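Local coordinates for glycosyl hydrolases family 31 family protein (Aspergillus niger, PDB 6DRU) that releases alpha-xylose from the non-reducing terminal glucose of xyloglucan oligosaccharides, as an alpha-xylosidase of glycoside hydrolase family 31, at residues S288-H291 with L297-R300; S332-A337 with R373-S378; N383-G388 with C463-L468. One frame throughout, in Å; residues are numbered along the deposited sequence.

Contact 1: residues S288-H291 with L297-R300. With NAG (2-acetamido-2-deoxy-beta-D-glucopyranose), chain D; MAN (alpha-D-mannopyranose), chain B; NAG (2-acetamido-2-deoxy-beta-D-glucopyranose), chain C.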
loop_
_atom_site.group_PDB
_atom_site.type_symbol
_atom_site.label_atom_id
_atom_site.label_comp_id
_atom_site.label_asym_id
_atom_site.label_seq_id
_atom_site.Cartn_x
_atom_site.Cartn_y
_atom_site.Cartn_z
ATOM N N SER A 288 38.323 1.214 15.478
ATOM C CA SER A 288 39.469 2.060 15.780
ATOM C C SER A 288 39.083 3.521 15.967
ATOM O O SER A 288 39.968 4.377 16.059
ATOM C CB SER A 288 40.517 1.936 14.671
ATOM O OG SER A 288 39.921 2.067 13.391
ATOM N N TRP A 289 37.791 3.820 16.031
ATOM C CA TRP A 289 37.283 5.173 16.188
ATOM C C TRP A 289 36.702 5.358 17.583
ATOM O O TRP A 289 36.479 4.399 18.327
ATOM C CB TRP A 289 36.222 5.474 15.125
ATOM C CG TRP A 289 35.241 4.354 14.950
ATOM C CD1 TRP A 289 34.230 4.006 15.801
ATOM C CD2 TRP A 289 35.181 3.429 13.857
ATOM N NE1 TRP A 289 33.545 2.922 15.304
ATOM C CE2 TRP A 289 34.108 2.551 14.112
ATOM C CE3 TRP A 289 35.929 3.261 12.687
ATOM C CZ2 TRP A 289 33.766 1.519 13.239
ATOM C CZ3 TRP A 289 35.587 2.236 11.824
ATOM C CH2 TRP A 289 34.515 1.380 12.104
ATOM N N ALA A 290 36.451 6.620 17.933
ATOM C CA ALA A 290 35.832 6.917 19.219
ATOM C C ALA A 290 34.327 6.679 19.181
ATOM O O ALA A 290 33.765 6.104 20.119
ATOM C CB ALA A 290 36.139 8.358 19.628
ATOM N N HIS A 291 33.664 7.111 18.109
ATOM C CA HIS A 291 32.227 6.939 17.962
ATOM C C HIS A 291 31.898 6.585 16.518
ATOM O O HIS A 291 32.638 6.933 15.594
ATOM C CB HIS A 291 31.459 8.204 18.373
ATOM C CG HIS A 291 31.917 8.800 19.668
ATOM N ND1 HIS A 291 32.771 9.882 19.728
ATOM C CD2 HIS A 291 31.642 8.467 20.951
ATOM C CE1 HIS A 291 33.000 10.190 20.992
ATOM N NE2 HIS A 291 32.327 9.347 21.754
ATOM N N LEU A 297 40.497 8.114 13.495
ATOM C CA LEU A 297 41.070 7.205 14.474
ATOM C C LEU A 297 40.982 7.809 15.870
ATOM O O LEU A 297 41.215 9.005 16.062
ATOM C CB LEU A 297 42.521 6.888 14.118
ATOM C CG LEU A 297 42.704 6.139 12.797
ATOM C CD1 LEU A 297 44.170 6.087 12.395
ATOM C CD2 LEU A 297 42.122 4.740 12.898
ATOM N N ASP A 298 40.628 6.976 16.842
ATOM C CA ASP A 298 40.549 7.412 18.229
ATOM C C ASP A 298 41.919 7.902 18.688
ATOM O O ASP A 298 42.873 7.109 18.721
ATOM C CB ASP A 298 40.061 6.265 19.115
ATOM C CG ASP A 298 39.842 6.684 20.563
ATOM O OD1 ASP A 298 39.954 7.891 20.873
ATOM O OD2 ASP A 298 39.547 5.798 21.396
ATOM N N PRO A 299 42.065 9.181 19.039
ATOM C CA PRO A 299 43.388 9.683 19.443
ATOM C C PRO A 299 43.934 9.027 20.695
ATOM O O PRO A 299 45.156 9.033 20.894
ATOM C CB PRO A 299 43.143 11.182 19.662
ATOM C CG PRO A 299 41.894 11.486 18.900
ATOM C CD PRO A 299 41.058 10.251 19.000
ATOM N N ARG A 300 43.075 8.455 21.543
ATOM C CA ARG A 300 43.555 7.784 22.744
ATOM C C ARG A 300 44.388 6.552 22.418
ATOM O O ARG A 300 45.172 6.106 23.262
ATOM C CB ARG A 300 42.376 7.393 23.638
ATOM C CG ARG A 300 41.507 8.566 24.067
ATOM C CD ARG A 300 40.304 8.119 24.889
ATOM N NE ARG A 300 39.831 6.786 24.526
ATOM C CZ ARG A 300 39.937 5.722 25.315
ATOM N NH1 ARG A 300 40.499 5.838 26.511
ATOM N NH2 ARG A 300 39.483 4.544 24.912
HETATM C C1 NAG D . 36.982 0.429 23.124
HETATM C C2 NAG D . 37.871 1.523 23.675
HETATM C C3 NAG D . 39.304 1.142 23.646
HETATM C C4 NAG D . 39.495 -0.206 24.306
HETATM C C5 NAG D . 38.618 -1.213 23.597
HETATM C C6 NAG D . 38.789 -2.588 24.205
HETATM C C7 NAG D . 36.899 3.779 23.414
HETATM C C8 NAG D . 36.727 5.036 22.589
HETATM N N2 NAG D . 37.692 2.711 22.917
HETATM O O3 NAG D . 40.060 2.156 24.266
HETATM O O4 NAG D . 40.844 -0.600 24.230
HETATM O O5 NAG D . 37.278 -0.804 23.731
HETATM O O6 NAG D . 37.534 -3.229 24.274
HETATM O O7 NAG D . 36.361 3.684 24.499
HETATM C C1 MAN B . 43.656 4.342 27.280
HETATM C C2 MAN B . 44.826 4.774 26.421
HETATM C C3 MAN B . 46.117 4.604 27.190
HETATM C C4 MAN B . 45.992 5.279 28.538
HETATM C C5 MAN B . 44.764 4.733 29.231
HETATM C C6 MAN B . 44.662 5.290 30.637
HETATM O O2 MAN B . 44.677 6.127 26.060
HETATM O O3 MAN B . 47.178 5.176 26.461
HETATM O O4 MAN B . 47.136 5.015 29.313
HETATM O O5 MAN B . 43.628 5.083 28.477
HETATM O O6 MAN B . 43.778 6.390 30.664
HETATM C C1 NAG C . 32.154 -0.157 21.102
HETATM C C2 NAG C . 32.524 -0.877 22.383
HETATM C C3 NAG C . 33.671 -0.285 23.125
HETATM C C4 NAG C . 34.771 0.197 22.205
HETATM C C5 NAG C . 34.187 1.031 21.091
HETATM C C6 NAG C . 35.290 1.515 20.176
HETATM C C7 NAG C . 30.458 -1.950 23.207
HETATM C C8 NAG C . 29.247 -1.918 24.115
HETATM N N2 NAG C . 31.382 -0.874 23.228
HETATM O O3 NAG C . 34.167 -1.234 24.042
HETATM O O4 NAG C . 35.682 0.976 22.943
HETATM O O5 NAG C . 33.292 0.224 20.372
HETATM O O6 NAG C . 34.795 1.644 18.863
HETATM O O7 NAG C . 30.638 -2.895 22.466
HETATM O O HOH W 1 38.005 3.237 20.082
#

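Contact 2: residues S332-A337 with R373-S378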
loop_
_atom_site.group_PDB
_atom_site.type_symbol
_atom_site.label_atom_id
_atom_site.label_comp_id
_atom_site.label_asym_id
_atom_site.label_seq_id
_atom_site.Cartn_x
_atom_site.Cartn_y
_atom_site.Cartn_z
ATOM N N SER A 332 28.266 10.499 18.095
ATOM C CA SER A 332 29.248 10.991 17.143
ATOM C C SER A 332 29.321 12.514 17.173
ATOM O O SER A 332 28.318 13.205 17.367
ATOM C CB SER A 332 28.908 10.524 15.730
ATOM O OG SER A 332 29.838 11.038 14.795
ATOM N N VAL A 333 30.533 13.035 16.966
ATOM C CA VAL A 333 30.721 14.476 16.860
ATOM C C VAL A 333 30.074 15.036 15.601
ATOM O O VAL A 333 29.814 16.243 15.526
ATOM C CB VAL A 333 32.221 14.825 16.904
ATOM C CG1 VAL A 333 32.878 14.160 18.099
ATOM C CG2 VAL A 333 32.905 14.405 15.610
ATOM N N ASN A 334 29.801 14.191 14.610
ATOM C CA ASN A 334 29.166 14.614 13.372
ATOM C C ASN A 334 27.666 14.352 13.353
ATOM O O ASN A 334 27.012 14.674 12.355
ATOM C CB ASN A 334 29.824 13.912 12.178
ATOM C CG ASN A 334 31.310 14.194 12.080
ATOM O OD1 ASN A 334 31.760 15.315 12.314
ATOM N ND2 ASN A 334 32.082 13.173 11.732
ATOM N N TYR A 335 27.105 13.785 14.425
ATOM C CA TYR A 335 25.703 13.379 14.396
ATOM C C TYR A 335 24.771 14.565 14.182
ATOM O O TYR A 335 23.826 14.483 13.388
ATOM C CB TYR A 335 25.333 12.645 15.683
ATOM C CG TYR A 335 23.852 12.363 15.794
ATOM C CD1 TYR A 335 23.216 11.529 14.884
ATOM C CD2 TYR A 335 23.087 12.934 16.802
ATOM C CE1 TYR A 335 21.861 11.269 14.976
ATOM C CE2 TYR A 335 21.730 12.679 16.903
ATOM C CZ TYR A 335 21.124 11.846 15.988
ATOM O OH TYR A 335 19.775 11.586 16.082
ATOM N N ALA A 336 25.013 15.675 14.883
ATOM C CA ALA A 336 24.129 16.829 14.755
ATOM C C ALA A 336 24.178 17.415 13.349
ATOM O O ALA A 336 23.137 17.741 12.769
ATOM C CB ALA A 336 24.498 17.888 15.793
ATOM N N ALA A 337 25.379 17.549 12.782
ATOM C CA ALA A 337 25.504 18.107 11.439
ATOM C C ALA A 337 24.905 17.176 10.392
ATOM O O ALA A 337 24.226 17.633 9.465
ATOM C CB ALA A 337 26.970 18.397 11.125
ATOM N N ARG A 373 28.132 12.490 0.362
ATOM C CA ARG A 373 29.413 11.990 -0.132
ATOM C C ARG A 373 30.520 13.012 0.097
ATOM O O ARG A 373 31.653 12.649 0.435
ATOM C CB ARG A 373 29.306 11.621 -1.611
ATOM C CG ARG A 373 28.370 10.452 -1.887
ATOM C CD ARG A 373 28.673 9.821 -3.232
ATOM N NE ARG A 373 28.468 10.742 -4.346
ATOM C CZ ARG A 373 27.320 10.877 -5.002
ATOM N NH1 ARG A 373 26.266 10.152 -4.652
ATOM N NH2 ARG A 373 27.224 11.736 -6.009
ATOM N N LYS A 374 30.204 14.300 -0.064
ATOM C CA LYS A 374 31.200 15.337 0.177
ATOM C C LYS A 374 31.521 15.462 1.657
ATOM O O LYS A 374 32.688 15.628 2.032
ATOM C CB LYS A 374 30.697 16.683 -0.344
ATOM C CG LYS A 374 31.483 17.859 0.238
ATOM C CD LYS A 374 31.264 19.170 -0.495
ATOM C CE LYS A 374 31.383 20.350 0.469
ATOM N NZ LYS A 374 32.451 20.140 1.484
ATOM N N PHE A 375 30.500 15.365 2.509
ATOM C CA PHE A 375 30.726 15.435 3.947
ATOM C C PHE A 375 31.662 14.330 4.410
ATOM O O PHE A 375 32.536 14.558 5.255
ATOM C CB PHE A 375 29.391 15.355 4.689
ATOM C CG PHE A 375 29.512 15.518 6.181
ATOM C CD1 PHE A 375 29.822 14.439 6.993
ATOM C CD2 PHE A 375 29.304 16.752 6.770
ATOM C CE1 PHE A 375 29.931 14.591 8.361
ATOM C CE2 PHE A 375 29.409 16.908 8.136
ATOM C CZ PHE A 375 29.723 15.826 8.932
ATOM N N LEU A 376 31.500 13.124 3.861
ATOM C CA LEU A 376 32.289 11.995 4.339
ATOM C C LEU A 376 33.731 12.081 3.855
ATOM O O LEU A 376 34.658 11.730 4.594
ATOM C CB LEU A 376 31.642 10.683 3.896
ATOM C CG LEU A 376 32.513 9.428 3.920
ATOM C CD1 LEU A 376 32.827 9.026 5.350
ATOM C CD2 LEU A 376 31.817 8.296 3.184
ATOM N N TRP A 377 33.947 12.566 2.628
ATOM C CA TRP A 377 35.317 12.728 2.155
ATOM C C TRP A 377 36.039 13.835 2.904
ATOM O O TRP A 377 37.249 13.736 3.135
ATOM C CB TRP A 377 35.347 13.011 0.654
ATOM C CG TRP A 377 36.747 13.103 0.148
ATOM C CD1 TRP A 377 37.375 14.211 -0.338
ATOM C CD2 TRP A 377 37.712 12.045 0.110
ATOM N NE1 TRP A 377 38.668 13.905 -0.690
ATOM C CE2 TRP A 377 38.900 12.582 -0.423
ATOM C CE3 TRP A 377 37.684 10.693 0.470
ATOM C CZ2 TRP A 377 40.048 11.815 -0.609
ATOM C CZ3 TRP A 377 38.825 9.934 0.287
ATOM C CH2 TRP A 377 39.991 10.497 -0.248
ATOM N N SER A 378 35.324 14.895 3.286
ATOM C CA SER A 378 35.943 15.950 4.079
ATOM C C SER A 378 36.474 15.407 5.400
ATOM O O SER A 378 37.455 15.932 5.939
ATOM C CB SER A 378 34.943 17.077 4.326
ATOM O OG SER A 378 33.983 16.697 5.295
#

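Contact 3: residues N383-G388 with C463-L468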
loop_
_atom_site.group_PDB
_atom_site.type_symbol
_atom_site.label_atom_id
_atom_site.label_comp_id
_atom_site.label_asym_id
_atom_site.label_seq_id
_atom_site.Cartn_x
_atom_site.Cartn_y
_atom_site.Cartn_z
ATOM N N ASN A 383 41.426 13.413 8.278
ATOM C CA ASN A 383 41.949 12.546 9.325
ATOM C C ASN A 383 42.753 11.362 8.806
ATOM O O ASN A 383 43.421 10.696 9.603
ATOM C CB ASN A 383 40.799 12.034 10.197
ATOM C CG ASN A 383 39.984 13.159 10.793
ATOM O OD1 ASN A 383 38.767 13.220 10.622
ATOM N ND2 ASN A 383 40.653 14.066 11.494
ATOM N N TYR A 384 42.707 11.077 7.505
ATOM C CA TYR A 384 43.428 9.928 6.974
ATOM C C TYR A 384 44.308 10.314 5.791
ATOM O O TYR A 384 45.534 10.184 5.858
ATOM C CB TYR A 384 42.450 8.828 6.557
ATOM C CG TYR A 384 41.675 8.205 7.698
ATOM C CD1 TYR A 384 42.212 7.162 8.442
ATOM C CD2 TYR A 384 40.401 8.652 8.022
ATOM C CE1 TYR A 384 41.506 6.587 9.482
ATOM C CE2 TYR A 384 39.687 8.082 9.061
ATOM C CZ TYR A 384 40.245 7.050 9.787
ATOM O OH TYR A 384 39.542 6.476 10.821
ATOM N N TYR A 385 43.686 10.783 4.705
ATOM C CA TYR A 385 44.413 11.007 3.457
ATOM C C TYR A 385 45.547 12.008 3.640
ATOM O O TYR A 385 46.668 11.786 3.169
ATOM C CB TYR A 385 43.449 11.479 2.367
ATOM C CG TYR A 385 44.008 11.392 0.963
ATOM C CD1 TYR A 385 44.741 12.439 0.419
ATOM C CD2 TYR A 385 43.791 10.268 0.177
ATOM C CE1 TYR A 385 45.249 12.364 -0.865
ATOM C CE2 TYR A 385 44.295 10.185 -1.110
ATOM C CZ TYR A 385 45.023 11.236 -1.625
ATOM O OH TYR A 385 45.527 11.158 -2.905
ATOM N N ASP A 386 45.275 13.119 4.323
ATOM C CA ASP A 386 46.300 14.120 4.594
ATOM C C ASP A 386 47.235 13.716 5.724
ATOM O O ASP A 386 48.030 14.546 6.181
ATOM C CB ASP A 386 45.654 15.469 4.923
ATOM C CG ASP A 386 45.036 16.132 3.710
ATOM O OD1 ASP A 386 45.158 15.573 2.598
ATOM O OD2 ASP A 386 44.431 17.213 3.868
ATOM N N LYS A 387 47.159 12.467 6.187
ATOM C CA LYS A 387 47.999 11.995 7.281
ATOM C C LYS A 387 48.669 10.663 6.952
ATOM O O LYS A 387 49.093 9.947 7.866
ATOM C CB LYS A 387 47.180 11.892 8.568
ATOM C CG LYS A 387 46.656 13.235 9.077
ATOM C CD LYS A 387 45.950 13.078 10.412
ATOM C CE LYS A 387 45.467 14.398 10.977
ATOM N NZ LYS A 387 44.754 14.187 12.269
ATOM N N GLY A 388 48.765 10.315 5.667
ATOM C CA GLY A 388 49.514 9.161 5.220
ATOM C C GLY A 388 48.698 7.909 4.977
ATOM O O GLY A 388 49.232 6.944 4.415
ATOM N N CYS A 463 45.234 4.569 -11.363
ATOM C CA CYS A 463 44.939 4.837 -9.963
ATOM C C CYS A 463 46.224 5.061 -9.180
ATOM O O CYS A 463 47.244 4.412 -9.431
ATOM C CB CYS A 463 44.165 3.675 -9.336
ATOM S SG CYS A 463 42.579 3.271 -10.095
ATOM N N ASP A 464 46.171 5.992 -8.231
ATOM C CA ASP A 464 47.232 6.128 -7.243
ATOM C C ASP A 464 46.921 5.366 -5.966
ATOM O O ASP A 464 47.843 4.929 -5.268
ATOM C CB ASP A 464 47.462 7.604 -6.904
ATOM C CG ASP A 464 48.287 8.323 -7.952
ATOM O OD1 ASP A 464 48.647 7.692 -8.968
ATOM O OD2 ASP A 464 48.571 9.524 -7.759
ATOM N N HIS A 465 45.639 5.197 -5.651
ATOM C CA HIS A 465 45.206 4.523 -4.439
ATOM C C HIS A 465 43.985 3.674 -4.762
ATOM O O HIS A 465 43.354 3.828 -5.811
ATOM C CB HIS A 465 44.903 5.534 -3.329
ATOM C CG HIS A 465 45.941 6.605 -3.196
ATOM N ND1 HIS A 465 47.132 6.409 -2.529
ATOM C CD2 HIS A 465 45.977 7.874 -3.665
ATOM C CE1 HIS A 465 47.851 7.516 -2.582
ATOM N NE2 HIS A 465 47.172 8.420 -3.265
ATOM N N VAL A 466 43.649 2.766 -3.846
ATOM C CA VAL A 466 42.535 1.845 -4.022
ATOM C C VAL A 466 41.622 1.915 -2.807
ATOM O O VAL A 466 41.961 2.485 -1.770
ATOM C CB VAL A 466 42.999 0.392 -4.250
ATOM C CG1 VAL A 466 43.998 0.316 -5.385
ATOM C CG2 VAL A 466 43.596 -0.171 -2.970
ATOM N N SER A 467 40.440 1.320 -2.959
ATOM C CA SER A 467 39.505 1.128 -1.865
ATOM C C SER A 467 39.095 -0.337 -1.823
ATOM O O SER A 467 39.071 -1.021 -2.851
ATOM C CB SER A 467 38.262 2.018 -2.005
ATOM O OG SER A 467 37.419 1.563 -3.048
ATOM N N LEU A 468 38.786 -0.820 -0.624
ATOM C CA LEU A 468 38.391 -2.207 -0.409
ATOM C C LEU A 468 36.915 -2.222 -0.035
ATOM O O LEU A 468 36.537 -1.758 1.046
ATOM C CB LEU A 468 39.252 -2.855 0.675
ATOM C CG LEU A 468 38.979 -4.315 1.040
ATOM C CD1 LEU A 468 39.123 -5.220 -0.173
ATOM C CD2 LEU A 468 39.918 -4.760 2.146
#

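Contact 1: residues S288-H291 with L297-R300
Asp298 and Ser288 tie the two loop segments together through one nearly straight backbone bond, Asp298 N to Ser288 O, 2.8 Å long with 175° at the hydrogen. Beside this bond, Leu297 CD2 rests against Ser288 OG at 3.5 Å. A serine fits there because it is small and because its hydroxyl is already engaged, bonding to the carbonyl of Asp285, a residue of the xylose pocket. Asp298 CB packs against the Trp289-Ala290 peptide, and the small Ala290 methyl lies alongside the carboxylate, with Ala290 CB 4.0 Å from Asp298 OD1.

Asp298 is the hub. With CG anti to the backbone N (chi1 -175°), its carboxylate reaches both its own chain and the sugars. Asp298 OD1 takes Arg300 N at 3.2 Å from above the carboxylate plane, forming an Asx turn, while Asp298 OD2 offers its syn lone pair to Arg300 NE at 3.3 Å in a salt bridge. A water donates to Asp298 OD2 and to Trp289 O and accepts from N2 of an N-acetylglucosamine in chain D, so it links both segments to a glycan attached to the protein. The mannose hydroxyl O2 donates to Arg300 O at 2.8 Å.

Both segments belong to the loop between barrel strand 281-284 and helix 305-316, with Trp302 and Ile389 packed on Leu297.

Contact 2: residues S332-A337 with R373-S378
Phe375 reaches out from helix 370-385 and places its ring against Asn334, in the turn before the short helix 335-340, and Ala337, in the first turn of that helix. It buries far more surface here than either partner. CG lies anti to the backbone N (chi1 -176°), which swings the ring away from its own helix and toward 332-337; the nearest pair of CA atoms, Ala337 and Phe375, is still 9.5 Å apart, a distance that a long flat apolar group can bridge.

Asn334 meets the ring at its edge. Asn334 CB lies in the ring plane, 3.8 Å from Phe375 CZ, and the amide stands almost perpendicular to the ring, with 88° between the planes. The polar end serves elsewhere: ND2 donates to the carbonyl of Gly293, so asparagine gives carbon to the phenylalanine and a hydrogen bond to a neighbouring loop. One turn on, Ala337 CB approaches Phe375 CE2 at 4.1 Å, its small size leaving room for the ring, and Leu343 adds a further apolar neighbour.

Asn334 is itself set by a capping bond, Asn334 N donating to Ser332 OG at 3.2 Å within a type I turn that leads into the helix. Here the start of one outer helix of a TIM barrel packs on another, within the beta-alpha-beta crossover that joins the parallel strands 319-328 and 391-394.

Contact 3: residues N383-G388 with C463-L468
Tyr385 turns the edge of its ring toward the face of the His465 imidazole in an offset edge-to-face (T-shaped) pair, with the centroids 5.3 Å apart and the planes at 79°. The touching atoms are those at the phenol end: Tyr385 CE2 lies 3.8 Å from His465 CD2, and Tyr385 OH comes to 3.2 Å from His465 NE2.

Each rotamer aims its ring toward the other segment. Tyr385 has CG anti to the backbone N (chi1 -165°), and although its CB does not head for the other segment, the length of the phenol carries the hydroxyl there. His465 instead sets CG beside its backbone N, with CB already directed at the helix end, so the shorter imidazole suffices. Tyrosine suits a buried place flanked by Phe392, Ala454 and Thr455, for most of its ring is apolar while its tip is polar; histidine, more exposed, packs beside Asn391, Lys390 and Glu319.

Behind the tyrosine the helix ends, and Lys387 N donates to Tyr384 O at 2.8 Å. In the other segment, Cys463 is fixed by its disulfide to Cys480, which ties the chain leading to His465 to the start of the neighbouring strand 481-484.

The edge-to-face geometry brings the slightly positive ring edge of Tyr385 to the pi cloud of His465, an attraction that a neutral imidazole would probably serve better than a protonated one.

All three contacts lie within the TIM-barrel domain and follow one another along the chain, contact 1 closing before contact 2 and contact 2 before contact 3. Their centres form a compact group, 15 Å apart for contacts 1 and 2 and 18 Å for the other two pairs. Helix 370-385 supplies a segment to both contact 2 and contact 3, and Trp377 CH2 packs on Tyr385 CD2 at 3.8 Å. Contact 1 touches both, through His291 on Ser332 and Leu297 on Tyr384. Together they join a loop after strand 281-284 that lies against an attached glycan, the outer helices, and the lead-in to strand 467-469, all on the same side of the chain's centre.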